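Local atomic coordinates of alkyl hydroperoxide reductase/ Thiol specific antioxidant/ Mal allergen (Burkholderia ambifaria, PDB entry 5ENU), a protein that probably reduces hydroperoxides by means of a redox-active cysteine, as other peroxiredoxins of the AhpC/TSA family do. Residues F20-T25 with P96-A101; I125-F130 with I145-H150; Q58-Y63 with K90-F95; T129-A134 with S156-L161. One frame throughout, in Å; residues are numbered along the deposited sequence.

Contact 1 of 4, residues F20-T25 with P96-A101; sequences FTAPAT and PLISDA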
loop_
_atom_site.group_PDB
_atom_site.type_symbol
_atom_site.label_atom_id
_atom_site.label_comp_id
_atom_site.label_asym_id
_atom_site.label_seq_id
_atom_site.Cartn_x
_atom_site.Cartn_y
_atom_site.Cartn_z
ATOM N N PHE A 20 12.701 -2.505 3.900
ATOM C CA PHE A 20 12.075 -3.777 3.577
ATOM C C PHE A 20 12.305 -4.080 2.102
ATOM O O PHE A 20 12.543 -3.174 1.301
ATOM C CB PHE A 20 10.569 -3.776 3.907
ATOM C CG PHE A 20 9.755 -2.738 3.155
ATOM C CD1 PHE A 20 9.348 -2.960 1.841
ATOM C CD2 PHE A 20 9.353 -1.557 3.787
ATOM C CE1 PHE A 20 8.576 -2.022 1.157
ATOM C CE2 PHE A 20 8.578 -0.610 3.114
ATOM C CZ PHE A 20 8.195 -0.843 1.790
ATOM N N THR A 21 12.186 -5.365 1.751
ATOM C CA THR A 21 12.197 -5.826 0.367
ATOM C C THR A 21 11.120 -6.888 0.224
ATOM O O THR A 21 10.933 -7.701 1.126
ATOM C CB THR A 21 13.559 -6.420 -0.002
ATOM O OG1 THR A 21 14.586 -5.467 0.306
ATOM C CG2 THR A 21 13.628 -6.718 -1.464
ATOM N N ALA A 22 10.398 -6.883 -0.893
ATOM C CA ALA A 22 9.284 -7.811 -1.031
ATOM C C ALA A 22 9.074 -8.143 -2.500
ATOM O O ALA A 22 9.410 -7.341 -3.386
ATOM C CB ALA A 22 7.991 -7.228 -0.444
ATOM N N PRO A 23 8.476 -9.303 -2.793
ATOM C CA PRO A 23 8.174 -9.650 -4.184
ATOM C C PRO A 23 7.060 -8.761 -4.724
ATOM O O PRO A 23 6.127 -8.377 -4.014
ATOM C CB PRO A 23 7.707 -11.113 -4.092
ATOM C CG PRO A 23 8.108 -11.575 -2.712
ATOM C CD PRO A 23 8.065 -10.364 -1.861
ATOM N N ALA A 24 7.143 -8.451 -6.013
ATOM C CA ALA A 24 6.144 -7.589 -6.626
ATOM C C ALA A 24 5.989 -7.939 -8.096
ATOM O O ALA A 24 6.823 -8.634 -8.685
ATOM C CB ALA A 24 6.525 -6.109 -6.499
ATOM N N THR A 25 4.896 -7.448 -8.686
ATOM C CA THR A 25 4.754 -7.501 -10.133
ATOM C C THR A 25 5.970 -6.837 -10.762
ATOM O O THR A 25 6.415 -5.775 -10.310
ATOM C CB THR A 25 3.468 -6.786 -10.565
ATOM O OG1 THR A 25 3.486 -5.429 -10.105
ATOM C CG2 THR A 25 2.234 -7.492 -10.023
ATOM N N PRO A 96 3.130 -0.848 -9.535
ATOM C CA PRO A 96 3.340 -2.233 -9.085
ATOM C C PRO A 96 2.424 -2.633 -7.937
ATOM O O PRO A 96 1.910 -1.800 -7.194
ATOM C CB PRO A 96 4.796 -2.244 -8.587
ATOM C CG PRO A 96 5.367 -0.894 -8.906
ATOM C CD PRO A 96 4.238 0.046 -9.149
ATOM N N LEU A 97 2.264 -3.951 -7.786
ATOM C CA LEU A 97 1.589 -4.553 -6.638
ATOM C C LEU A 97 2.569 -5.492 -5.938
ATOM O O LEU A 97 3.101 -6.414 -6.569
ATOM C CB LEU A 97 0.354 -5.352 -7.079
ATOM C CG LEU A 97 -0.727 -4.559 -7.818
ATOM C CD1 LEU A 97 -1.822 -5.525 -8.286
ATOM C CD2 LEU A 97 -1.319 -3.430 -6.941
ATOM N N ILE A 98 2.775 -5.278 -4.634
ATOM C CA ILE A 98 3.608 -6.168 -3.816
ATOM C C ILE A 98 2.770 -7.352 -3.343
ATOM O O ILE A 98 1.641 -7.169 -2.858
ATOM C CB ILE A 98 4.199 -5.402 -2.615
ATOM C CG1 ILE A 98 5.385 -4.539 -3.074
ATOM C CG2 ILE A 98 4.616 -6.372 -1.519
ATOM C CD1 ILE A 98 5.919 -3.564 -2.003
ATOM N N SER A 99 3.322 -8.557 -3.474
ATOM C CA SER A 99 2.716 -9.765 -2.908
ATOM C C SER A 99 3.275 -9.975 -1.505
ATOM O O SER A 99 4.415 -10.415 -1.337
ATOM C CB SER A 99 2.996 -10.984 -3.782
ATOM O OG SER A 99 2.502 -12.138 -3.124
ATOM N N ASP A 100 2.481 -9.648 -0.498
ATOM C CA ASP A 100 2.892 -9.797 0.897
ATOM C C ASP A 100 2.333 -11.089 1.474
ATOM O O ASP A 100 1.784 -11.134 2.570
ATOM C CB ASP A 100 2.429 -8.583 1.695
ATOM C CG ASP A 100 3.142 -8.453 3.027
ATOM O OD1 ASP A 100 4.380 -8.590 3.078
ATOM O OD2 ASP A 100 2.459 -8.201 4.034
ATOM N N ALA A 101 2.492 -12.180 0.720
ATOM C CA ALA A 101 1.952 -13.480 1.135
ATOM C C ALA A 101 2.452 -13.917 2.509
ATOM O O ALA A 101 1.737 -14.642 3.221
ATOM C CB ALA A 101 2.276 -14.556 0.091
#
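Ala24 and Ile98 face each other as the non-hydrogen-bonded pair of a single antiparallel bridge. The amide of Ser99 donates to the carbonyl of Pro23 (N to O, 2.9 Å), and the amide of Thr25 to that of Leu97 (N to O, 3.0 Å). A side chain supplies the third bond: Leu97 N gives its hydrogen to Thr25 OG1 at 3.0 Å and an almost straight 168°. With OG1 wedged between backbone N and carbonyl carbon (chi1 58°), Thr25 turns its hydroxyl to that amide while CG2 lies near Leu97 CB. Threonine suits the spot, having both an acceptor and a methyl. Apolar contact runs along Ile98. Its CG2 methyl sits 3.6 Å from Ala22 CB, CG1 lies 3.9 Å from Ala24 CB, and CD1 approaches the Phe20 ring obliquely. Alanines let the two backbones come close, CA of Ala24 being 4.0 Å from CA of Ile98. Ser99 OG is held by the carbonyl of Asp79. On its other side, strand 97-99 pairs in parallel with strand 71-77; Leu105 of helix 104-109 covers Phe20, Ala22 and Ile98, and His84 of helix 81-91 packs against Thr25 and Leu97.

Contact 2 of 4, residues I125-F130 with I145-H150; sequences IERSTF and IKVPGH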
loop_
_atom_site.group_PDB
_atom_site.type_symbol
_atom_site.label_atom_id
_atom_site.label_comp_id
_atom_site.label_asym_id
_atom_site.label_seq_id
_atom_site.Cartn_x
_atom_site.Cartn_y
_atom_site.Cartn_z
ATOM N N ILE A 125 -6.877 -7.879 6.451
ATOM C CA ILE A 125 -6.164 -6.605 6.317
ATOM C C ILE A 125 -7.184 -5.492 6.507
ATOM O O ILE A 125 -8.255 -5.517 5.888
ATOM C CB ILE A 125 -5.543 -6.468 4.907
ATOM C CG1 ILE A 125 -4.290 -7.322 4.748
ATOM C CG2 ILE A 125 -5.249 -4.975 4.548
ATOM C CD1 ILE A 125 -3.660 -7.171 3.383
ATOM N N GLU A 126 -6.842 -4.503 7.323
ATOM C CA GLU A 126 -7.592 -3.262 7.419
ATOM C C GLU A 126 -7.103 -2.327 6.312
ATOM O O GLU A 126 -5.917 -1.993 6.271
ATOM C CB GLU A 126 -7.285 -2.657 8.792
ATOM C CG GLU A 126 -8.015 -1.375 9.084
ATOM C CD GLU A 126 -7.934 -0.967 10.543
ATOM O OE1 GLU A 126 -6.822 -0.703 11.044
ATOM O OE2 GLU A 126 -8.995 -0.930 11.195
ATOM N N ARG A 127 -7.996 -1.935 5.392
ATOM C CA ARG A 127 -7.618 -1.034 4.298
ATOM C C ARG A 127 -6.973 0.232 4.858
ATOM O O ARG A 127 -7.599 0.966 5.625
ATOM C CB ARG A 127 -8.853 -0.647 3.467
ATOM C CG ARG A 127 -8.511 0.060 2.152
ATOM C CD ARG A 127 -9.767 0.559 1.410
ATOM N NE ARG A 127 -10.765 -0.491 1.238
ATOM C CZ ARG A 127 -10.704 -1.437 0.299
ATOM N NH1 ARG A 127 -11.626 -2.391 0.259
ATOM N NH2 ARG A 127 -9.723 -1.444 -0.610
ATOM N N SER A 128 -5.718 0.476 4.481
ATOM C CA SER A 128 -4.907 1.519 5.096
ATOM C C SER A 128 -3.899 2.005 4.068
ATOM O O SER A 128 -3.433 1.225 3.227
ATOM C CB SER A 128 -4.133 0.997 6.319
ATOM O OG SER A 128 -4.997 0.394 7.258
ATOM N N THR A 129 -3.512 3.278 4.184
ATOM C CA THR A 129 -2.554 3.896 3.267
ATOM C C THR A 129 -1.519 4.670 4.056
ATOM O O THR A 129 -1.821 5.215 5.119
ATOM C CB THR A 129 -3.276 4.795 2.280
ATOM O OG1 THR A 129 -4.242 4.004 1.595
ATOM C CG2 THR A 129 -2.322 5.455 1.276
ATOM N N PHE A 130 -0.298 4.706 3.522
ATOM C CA PHE A 130 0.839 5.346 4.167
ATOM C C PHE A 130 1.565 6.211 3.153
ATOM O O PHE A 130 1.843 5.763 2.039
ATOM C CB PHE A 130 1.759 4.263 4.719
ATOM C CG PHE A 130 1.066 3.390 5.721
ATOM C CD1 PHE A 130 1.008 3.769 7.067
ATOM C CD2 PHE A 130 0.392 2.234 5.320
ATOM C CE1 PHE A 130 0.320 2.983 7.993
ATOM C CE2 PHE A 130 -0.300 1.463 6.253
ATOM C CZ PHE A 130 -0.320 1.837 7.584
ATOM N N ILE A 145 -9.721 3.206 6.314
ATOM C CA ILE A 145 -10.502 4.204 5.601
ATOM C C ILE A 145 -11.453 3.550 4.603
ATOM O O ILE A 145 -11.262 2.409 4.154
ATOM C CB ILE A 145 -9.613 5.279 4.941
ATOM C CG1 ILE A 145 -8.340 4.689 4.317
ATOM C CG2 ILE A 145 -9.251 6.385 5.978
ATOM C CD1 ILE A 145 -8.541 3.718 3.155
ATOM N N LYS A 146 -12.487 4.300 4.247
ATOM C CA LYS A 146 -13.355 3.901 3.149
ATOM C C LYS A 146 -12.756 4.386 1.835
ATOM O O LYS A 146 -11.943 5.313 1.803
ATOM C CB LYS A 146 -14.776 4.446 3.323
ATOM C CG LYS A 146 -14.909 5.975 3.148
ATOM C CD LYS A 146 -16.397 6.376 3.158
ATOM C CE LYS A 146 -16.588 7.877 2.970
ATOM N NZ LYS A 146 -18.025 8.207 2.773
ATOM N N VAL A 147 -13.156 3.751 0.733
ATOM C CA VAL A 147 -12.580 4.124 -0.563
ATOM C C VAL A 147 -13.038 5.503 -1.044
ATOM O O VAL A 147 -12.184 6.300 -1.478
ATOM C CB VAL A 147 -12.798 3.025 -1.617
ATOM C CG1 VAL A 147 -12.236 3.436 -2.993
ATOM C CG2 VAL A 147 -12.159 1.726 -1.164
ATOM N N PRO A 148 -14.333 5.849 -1.008
ATOM C CA PRO A 148 -14.750 7.134 -1.593
ATOM C C PRO A 148 -14.014 8.319 -0.991
ATOM O O PRO A 148 -13.919 8.456 0.234
ATOM C CB PRO A 148 -16.251 7.190 -1.294
ATOM C CG PRO A 148 -16.681 5.764 -1.299
ATOM C CD PRO A 148 -15.510 5.045 -0.610
ATOM N N GLY A 149 -13.455 9.163 -1.865
ATOM C CA GLY A 149 -12.722 10.346 -1.456
ATOM C C GLY A 149 -11.270 10.104 -1.090
ATOM O O GLY A 149 -10.495 11.074 -1.003
ATOM N N HIS A 150 -10.864 8.844 -0.918
ATOM C CA HIS A 150 -9.559 8.544 -0.344
ATOM C C HIS A 150 -8.405 8.904 -1.279
ATOM O O HIS A 150 -7.449 9.564 -0.858
ATOM C CB HIS A 150 -9.463 7.079 0.085
ATOM C CG HIS A 150 -8.141 6.738 0.695
ATOM N ND1 HIS A 150 -7.636 7.416 1.792
ATOM C CD2 HIS A 150 -7.230 5.784 0.388
ATOM C CE1 HIS A 150 -6.454 6.912 2.104
ATOM N NE2 HIS A 150 -6.187 5.919 1.270
HETATM O O HOH W 1 -12.819 0.064 2.973
#
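The imidazole of His150 meets Thr129 edge-on: OG1 lies near the ring plane, 2.7 Å from NE2, in a short hydrogen bond that either group could donate. Over the centre of one ring face sits the CD1 methyl of Ile145, 3.6 Å above the plane, and Trp142 joins the ring in an edge-to-face pair. These contacts fix the tilt of the imidazole, and a histidine fits because it offers a nitrogen at its rim and apolar faces. The guanidinium of Arg127 has Val147 CG2 over one face, offset toward the rim, 3.6 Å from NE. At its edge, in plane, a water takes the N-H of NE at 2.7 Å and donates a hydrogen bond to Ile145 O. In the thioredoxin-like fold of peroxiredoxins this segment carries an arginine beside the peroxidatic cysteine; Arg127 packs on Cys52, consistent with that role, and its NH2 forms a salt bridge with Glu55 of helix 50-68. With CG anti to N (chi1 -169°), CG and CD pass across Ile145 CD1, each 3.8 Å from it, and the bend at chi3 turns NE and the guanidinium toward Val147. Arg127 O also accepts the amide of Ile145 (N to O, 3.2 Å), tying the loop before helix 150-160 to the residue just ahead of strand residues 128-130. Within 125-130, Ser128 OG donates to the carbonyl of Glu126 at 2.7 Å, from above the carbonyl plane.

Contact 3 of 4, residues Q58-Y63 with K90-F95; sequences QFRELY and KLELPF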
loop_
_atom_site.group_PDB
_atom_site.type_symbol
_atom_site.label_atom_id
_atom_site.label_comp_id
_atom_site.label_asym_id
_atom_site.label_seq_id
_atom_site.Cartn_x
_atom_site.Cartn_y
_atom_site.Cartn_z
ATOM N N GLN A 58 -9.022 4.099 -9.146
ATOM C CA GLN A 58 -8.953 5.524 -8.842
ATOM C C GLN A 58 -7.507 5.992 -8.714
ATOM O O GLN A 58 -7.162 7.087 -9.182
ATOM C CB GLN A 58 -9.828 5.851 -7.618
ATOM C CG GLN A 58 -11.325 5.771 -7.997
ATOM C CD GLN A 58 -12.286 6.080 -6.864
ATOM O OE1 GLN A 58 -11.977 5.883 -5.703
ATOM N NE2 GLN A 58 -13.483 6.528 -7.217
ATOM N N PHE A 59 -6.629 5.152 -8.146
ATOM C CA PHE A 59 -5.207 5.484 -8.184
ATOM C C PHE A 59 -4.698 5.519 -9.620
ATOM O O PHE A 59 -3.895 6.394 -9.975
ATOM C CB PHE A 59 -4.372 4.503 -7.348
ATOM C CG PHE A 59 -4.297 4.841 -5.875
ATOM C CD1 PHE A 59 -3.660 5.992 -5.450
ATOM C CD2 PHE A 59 -4.836 3.982 -4.914
ATOM C CE1 PHE A 59 -3.575 6.301 -4.102
ATOM C CE2 PHE A 59 -4.736 4.273 -3.549
ATOM C CZ PHE A 59 -4.109 5.445 -3.153
ATOM N N ARG A 60 -5.178 4.596 -10.472
ATOM C CA ARG A 60 -4.795 4.607 -11.886
ATOM C C ARG A 60 -5.198 5.913 -12.560
ATOM O O ARG A 60 -4.409 6.516 -13.302
ATOM C CB ARG A 60 -5.442 3.428 -12.615
ATOM C CG ARG A 60 -5.344 3.512 -14.118
ATOM C CD ARG A 60 -5.950 2.275 -14.703
ATOM N NE ARG A 60 -5.830 2.239 -16.157
ATOM C CZ ARG A 60 -6.774 2.674 -16.979
ATOM N NH1 ARG A 60 -6.609 2.602 -18.303
ATOM N NH2 ARG A 60 -7.894 3.172 -16.470
ATOM N N GLU A 61 -6.439 6.356 -12.327
ATOM C CA GLU A 61 -6.949 7.539 -13.010
ATOM C C GLU A 61 -6.128 8.776 -12.678
ATOM O O GLU A 61 -5.893 9.630 -13.542
ATOM C CB GLU A 61 -8.408 7.750 -12.617
ATOM C CG GLU A 61 -9.033 8.980 -13.223
ATOM C CD GLU A 61 -10.449 9.196 -12.719
ATOM O OE1 GLU A 61 -11.297 9.646 -13.514
ATOM O OE2 GLU A 61 -10.715 8.905 -11.529
ATOM N N LEU A 62 -5.682 8.894 -11.431
ATOM C CA LEU A 62 -4.912 10.051 -11.002
ATOM C C LEU A 62 -3.408 9.825 -11.029
ATOM O O LEU A 62 -2.655 10.738 -10.668
ATOM C CB LEU A 62 -5.371 10.515 -9.613
ATOM C CG LEU A 62 -6.760 11.165 -9.605
ATOM C CD1 LEU A 62 -7.221 11.496 -8.201
ATOM C CD2 LEU A 62 -6.742 12.415 -10.466
ATOM N N TYR A 63 -2.956 8.661 -11.494
ATOM C CA TYR A 63 -1.528 8.340 -11.515
ATOM C C TYR A 63 -0.649 9.429 -12.125
ATOM O O TYR A 63 0.397 9.746 -11.535
ATOM C CB TYR A 63 -1.316 6.975 -12.182
ATOM C CG TYR A 63 0.098 6.465 -12.055
ATOM C CD1 TYR A 63 0.593 6.078 -10.812
ATOM C CD2 TYR A 63 0.931 6.362 -13.161
ATOM C CE1 TYR A 63 1.868 5.600 -10.664
ATOM C CE2 TYR A 63 2.242 5.864 -13.024
ATOM C CZ TYR A 63 2.692 5.493 -11.764
ATOM O OH TYR A 63 3.979 5.004 -11.576
ATOM N N LYS A 90 -6.029 -6.875 -15.587
ATOM C CA LYS A 90 -7.455 -6.602 -15.745
ATOM C C LYS A 90 -7.757 -5.117 -15.599
ATOM O O LYS A 90 -8.581 -4.568 -16.343
ATOM C CB LYS A 90 -8.250 -7.407 -14.714
ATOM C CG LYS A 90 -9.748 -7.150 -14.790
ATOM C CD LYS A 90 -10.556 -8.173 -14.028
ATOM C CE LYS A 90 -10.437 -7.999 -12.570
ATOM N NZ LYS A 90 -11.364 -8.940 -11.885
ATOM N N LEU A 91 -7.117 -4.455 -14.634
ATOM C CA LEU A 91 -7.349 -3.045 -14.371
ATOM C C LEU A 91 -6.391 -2.136 -15.129
ATOM O O LEU A 91 -6.521 -0.906 -15.039
ATOM C CB LEU A 91 -7.239 -2.773 -12.864
ATOM C CG LEU A 91 -8.420 -3.132 -11.950
ATOM C CD1 LEU A 91 -8.780 -4.617 -11.981
ATOM C CD2 LEU A 91 -8.103 -2.686 -10.530
ATOM N N GLU A 92 -5.424 -2.703 -15.846
ATOM C CA GLU A 92 -4.418 -1.921 -16.560
ATOM C C GLU A 92 -3.720 -0.932 -15.627
ATOM O O GLU A 92 -3.549 0.246 -15.933
ATOM C CB GLU A 92 -5.009 -1.234 -17.792
ATOM C CG GLU A 92 -5.719 -2.209 -18.712
ATOM C CD GLU A 92 -6.163 -1.580 -20.017
ATOM O OE1 GLU A 92 -5.988 -0.352 -20.184
ATOM O OE2 GLU A 92 -6.687 -2.324 -20.874
ATOM N N LEU A 93 -3.312 -1.429 -14.468
ATOM C CA LEU A 93 -2.687 -0.555 -13.472
ATOM C C LEU A 93 -1.289 -0.163 -13.935
ATOM O O LEU A 93 -0.528 -1.034 -14.386
ATOM C CB LEU A 93 -2.593 -1.245 -12.103
ATOM C CG LEU A 93 -3.928 -1.671 -11.471
ATOM C CD1 LEU A 93 -3.673 -2.353 -10.122
ATOM C CD2 LEU A 93 -4.863 -0.471 -11.312
ATOM N N PRO A 94 -0.917 1.114 -13.838
ATOM C CA PRO A 94 0.410 1.569 -14.276
ATOM C C PRO A 94 1.466 1.546 -13.179
ATOM O O PRO A 94 2.527 2.151 -13.355
ATOM C CB PRO A 94 0.128 3.021 -14.693
ATOM C CG PRO A 94 -0.919 3.455 -13.732
ATOM C CD PRO A 94 -1.807 2.246 -13.541
ATOM N N PHE A 95 1.204 0.864 -12.075
ATOM C CA PHE A 95 2.069 0.872 -10.913
ATOM C C PHE A 95 2.138 -0.547 -10.377
ATOM O O PHE A 95 1.306 -1.393 -10.735
ATOM C CB PHE A 95 1.559 1.866 -9.851
ATOM C CG PHE A 95 0.130 1.640 -9.430
ATOM C CD1 PHE A 95 -0.198 0.630 -8.524
ATOM C CD2 PHE A 95 -0.891 2.461 -9.921
ATOM C CE1 PHE A 95 -1.521 0.427 -8.128
ATOM C CE2 PHE A 95 -2.211 2.255 -9.516
ATOM C CZ PHE A 95 -2.518 1.244 -8.628
HETATM O O HOH W 2 -4.217 1.438 -19.893
HETATM O O HOH W 3 5.167 2.420 -11.870
#
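Tyr63 of helix 50-68 points toward residues 92-95 and the extended chain of Arg60 brings its end there, each with CG anti to the backbone N (chi1 -171° and 168°). Phe95 answers with CG between its own N and carbonyl carbon (chi1 55°), which brings CE2 to 3.8 Å from Phe59 CB. Pro94 CG stands over one face of the Tyr63 ring in a CH-pi contact, 3.9 Å from the centroid, while Phe95 CB lies 3.8 Å from Tyr63 CE1; the two rings are oblique. Proline suits this place because its rigid ring presents CH groups to the tyrosine and CD to Arg60 CG (3.8 Å). The hydroxyl of Tyr63 bonds Glu72, and a water bridges it to the carbonyl oxygen of Pro94. Glu92, at positive phi, is the C-prime residue of a Schellman motif ending helix 81-91. In the modelled conformers its carbonyl accepts a weak, tentative bond from Arg60 NE (3.0 Å), and Arg60 NH1 lies 3.6 Å from Glu92 OE1, a doubtful salt bridge. Tyr63 and Phe95 are buried, with the exposed Pro94 over the Tyr63 face, whereas the second conformers deposited for Arg60 and Glu92 are consistent with alternative arrangements at this edge.

Contact 4 of 4, residues T129-A134 with S156-L161; sequences TFLIDA and SAVQAL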
loop_
_atom_site.group_PDB
_atom_site.type_symbol
_atom_site.label_atom_id
_atom_site.label_comp_id
_atom_site.label_asym_id
_atom_site.label_seq_id
_atom_site.Cartn_x
_atom_site.Cartn_y
_atom_site.Cartn_z
ATOM N N THR A 129 -3.512 3.278 4.184
ATOM C CA THR A 129 -2.554 3.896 3.267
ATOM C C THR A 129 -1.519 4.670 4.056
ATOM O O THR A 129 -1.821 5.215 5.119
ATOM C CB THR A 129 -3.276 4.795 2.280
ATOM O OG1 THR A 129 -4.242 4.004 1.595
ATOM C CG2 THR A 129 -2.322 5.455 1.276
ATOM N N PHE A 130 -0.298 4.706 3.522
ATOM C CA PHE A 130 0.839 5.346 4.167
ATOM C C PHE A 130 1.565 6.211 3.153
ATOM O O PHE A 130 1.843 5.763 2.039
ATOM C CB PHE A 130 1.759 4.263 4.719
ATOM C CG PHE A 130 1.066 3.390 5.721
ATOM C CD1 PHE A 130 1.008 3.769 7.067
ATOM C CD2 PHE A 130 0.392 2.234 5.320
ATOM C CE1 PHE A 130 0.320 2.983 7.993
ATOM C CE2 PHE A 130 -0.300 1.463 6.253
ATOM C CZ PHE A 130 -0.320 1.837 7.584
ATOM N N LEU A 131 1.802 7.460 3.515
ATOM C CA LEU A 131 2.546 8.401 2.691
ATOM C C LEU A 131 3.927 8.558 3.306
ATOM O O LEU A 131 4.061 9.062 4.429
ATOM C CB LEU A 131 1.826 9.744 2.591
ATOM C CG LEU A 131 2.598 10.872 1.910
ATOM C CD1 LEU A 131 3.062 10.443 0.527
ATOM C CD2 LEU A 131 1.734 12.123 1.817
ATOM N N ILE A 132 4.938 8.103 2.574
ATOM C CA ILE A 132 6.331 8.125 2.998
ATOM C C ILE A 132 7.043 9.126 2.099
ATOM O O ILE A 132 6.857 9.101 0.875
ATOM C CB ILE A 132 6.937 6.714 2.875
ATOM C CG1 ILE A 132 6.181 5.718 3.767
ATOM C CG2 ILE A 132 8.433 6.736 3.173
ATOM C CD1 ILE A 132 6.427 4.273 3.411
ATOM N N ASP A 133 7.830 10.027 2.685
ATOM C CA ASP A 133 8.466 11.060 1.871
ATOM C C ASP A 133 9.751 10.561 1.210
ATOM O O ASP A 133 10.169 9.407 1.368
ATOM C CB ASP A 133 8.623 12.377 2.640
ATOM C CG ASP A 133 9.652 12.314 3.762
ATOM O OD1 ASP A 133 10.468 11.359 3.834
ATOM O OD2 ASP A 133 9.673 13.285 4.562
ATOM N N ALA A 134 10.379 11.455 0.435
ATOM C CA ALA A 134 11.608 11.120 -0.286
ATOM C C ALA A 134 12.752 10.767 0.655
ATOM O O ALA A 134 13.743 10.172 0.206
ATOM C CB ALA A 134 12.009 12.289 -1.185
ATOM N N SER A 156 -3.932 15.129 -2.493
ATOM C CA SER A 156 -3.759 16.428 -1.850
ATOM C C SER A 156 -2.584 16.397 -0.882
ATOM O O SER A 156 -1.759 17.313 -0.861
ATOM C CB SER A 156 -5.044 16.830 -1.124
ATOM O OG SER A 156 -6.117 17.005 -2.033
ATOM N N ALA A 157 -2.470 15.330 -0.089
ATOM C CA ALA A 157 -1.374 15.245 0.868
ATOM C C ALA A 157 -0.024 15.170 0.156
ATOM O O ALA A 157 0.931 15.849 0.556
ATOM C CB ALA A 157 -1.597 14.037 1.785
ATOM N N VAL A 158 0.062 14.376 -0.918
ATOM C CA VAL A 158 1.286 14.292 -1.710
ATOM C C VAL A 158 1.678 15.671 -2.234
ATOM O O VAL A 158 2.852 16.074 -2.180
ATOM C CB VAL A 158 1.100 13.284 -2.860
ATOM C CG1 VAL A 158 2.157 13.468 -3.953
ATOM C CG2 VAL A 158 1.135 11.831 -2.324
ATOM N N GLN A 159 0.699 16.413 -2.757
ATOM C CA GLN A 159 1.001 17.709 -3.363
ATOM C C GLN A 159 1.450 18.735 -2.332
ATOM O O GLN A 159 2.197 19.659 -2.665
ATOM C CB GLN A 159 -0.213 18.211 -4.143
ATOM C CG GLN A 159 -0.475 17.402 -5.412
ATOM C CD GLN A 159 -1.803 17.709 -6.043
ATOM O OE1 GLN A 159 -2.753 18.074 -5.366
ATOM N NE2 GLN A 159 -1.881 17.541 -7.349
ATOM N N ALA A 160 0.985 18.617 -1.095
ATOM C CA ALA A 160 1.297 19.590 -0.064
ATOM C C ALA A 160 2.588 19.295 0.687
ATOM O O ALA A 160 3.000 20.127 1.499
ATOM C CB ALA A 160 0.164 19.663 0.963
ATOM N N LEU A 161 3.233 18.153 0.457
ATOM C CA LEU A 161 4.457 17.845 1.196
ATOM C C LEU A 161 5.542 18.881 0.910
ATOM O O LEU A 161 5.675 19.360 -0.226
ATOM C CB LEU A 161 4.986 16.463 0.859
ATOM C CG LEU A 161 4.380 15.255 1.557
ATOM C CD1 LEU A 161 5.145 14.013 1.152
ATOM C CD2 LEU A 161 4.342 15.375 3.093
ATOM O OXT LEU A 161 6.304 19.265 1.812
#
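Leu131 meets the last turn of helix 150-160 with both of its methyls, in the strand-to-helix packing that completes a thioredoxin-like fold: strand 120-132 turns back into strand 138-143, and the helix that follows lies across the face of the sheet. No hydrogen bond crosses this interface; the contact is apolar. Leu131 has the most surface buried here. Its CG is anti to the backbone N (chi1 172°), which carries the branch out from the strand to the helix, and the two methyls divide the work. CD1 lies 3.7 Å from Val158 CG2, and CD2 lies 3.8 Å from Ala157 CB. A forked leucine fits, since its two methyls can touch successive residues of the helix, while the small Ala157 lets the strand side chain approach close to the helix backbone.

Leu161, the C-terminal residue, is next in buried area. Its side chain and that of Leu131 reach toward each other tip to tip, with Leu161 CD1 4.0 Å from Leu131 CD2, extending the apolar patch to the helix's C-terminal end although Leu161 is otherwise exposed. The same side chain touches Arg139 and Lys38. Around the patch, Val158 also rests on Val40 and on Phe66 of helix 50-68, and its carbonyl accepts a bond from Lys38 NZ.

Asp133 contributes through its aliphatic part. Its carboxylate is engaged by a salt bridge from OD2 to Arg139 and by OD1 accepting the amides of Asp135 and Val137, as suits an aspartate at the turn of a hairpin. What faces the helix is its methylene, with Asp133 CB 4.1 Å from Leu161 CD1.

How the contacts relate
Contacts 2 and 4 start from the same strand, sharing Thr129 and Phe130, with centres about 15 Å apart; together they bind helix 150-160 to the sheet at its beginning and its end. Contact 3, nested in the loop that contact 1 closes, leads into it, for helix 81-91 is followed by strand 97-99; centres about 17 Å apart. Contact 2 touches contact 3 where Val147 CG1 meets Gln58 OE1 at 3.7 Å, their centres about 16 Å apart. Contact 1 lies on the opposite side of the chain's centre from contacts 2 and 4, with centres about 19 and 20 Å away. Contact 2 comes to the probable active site; contact 3 lies further along helix 50-68, which carries Cys52.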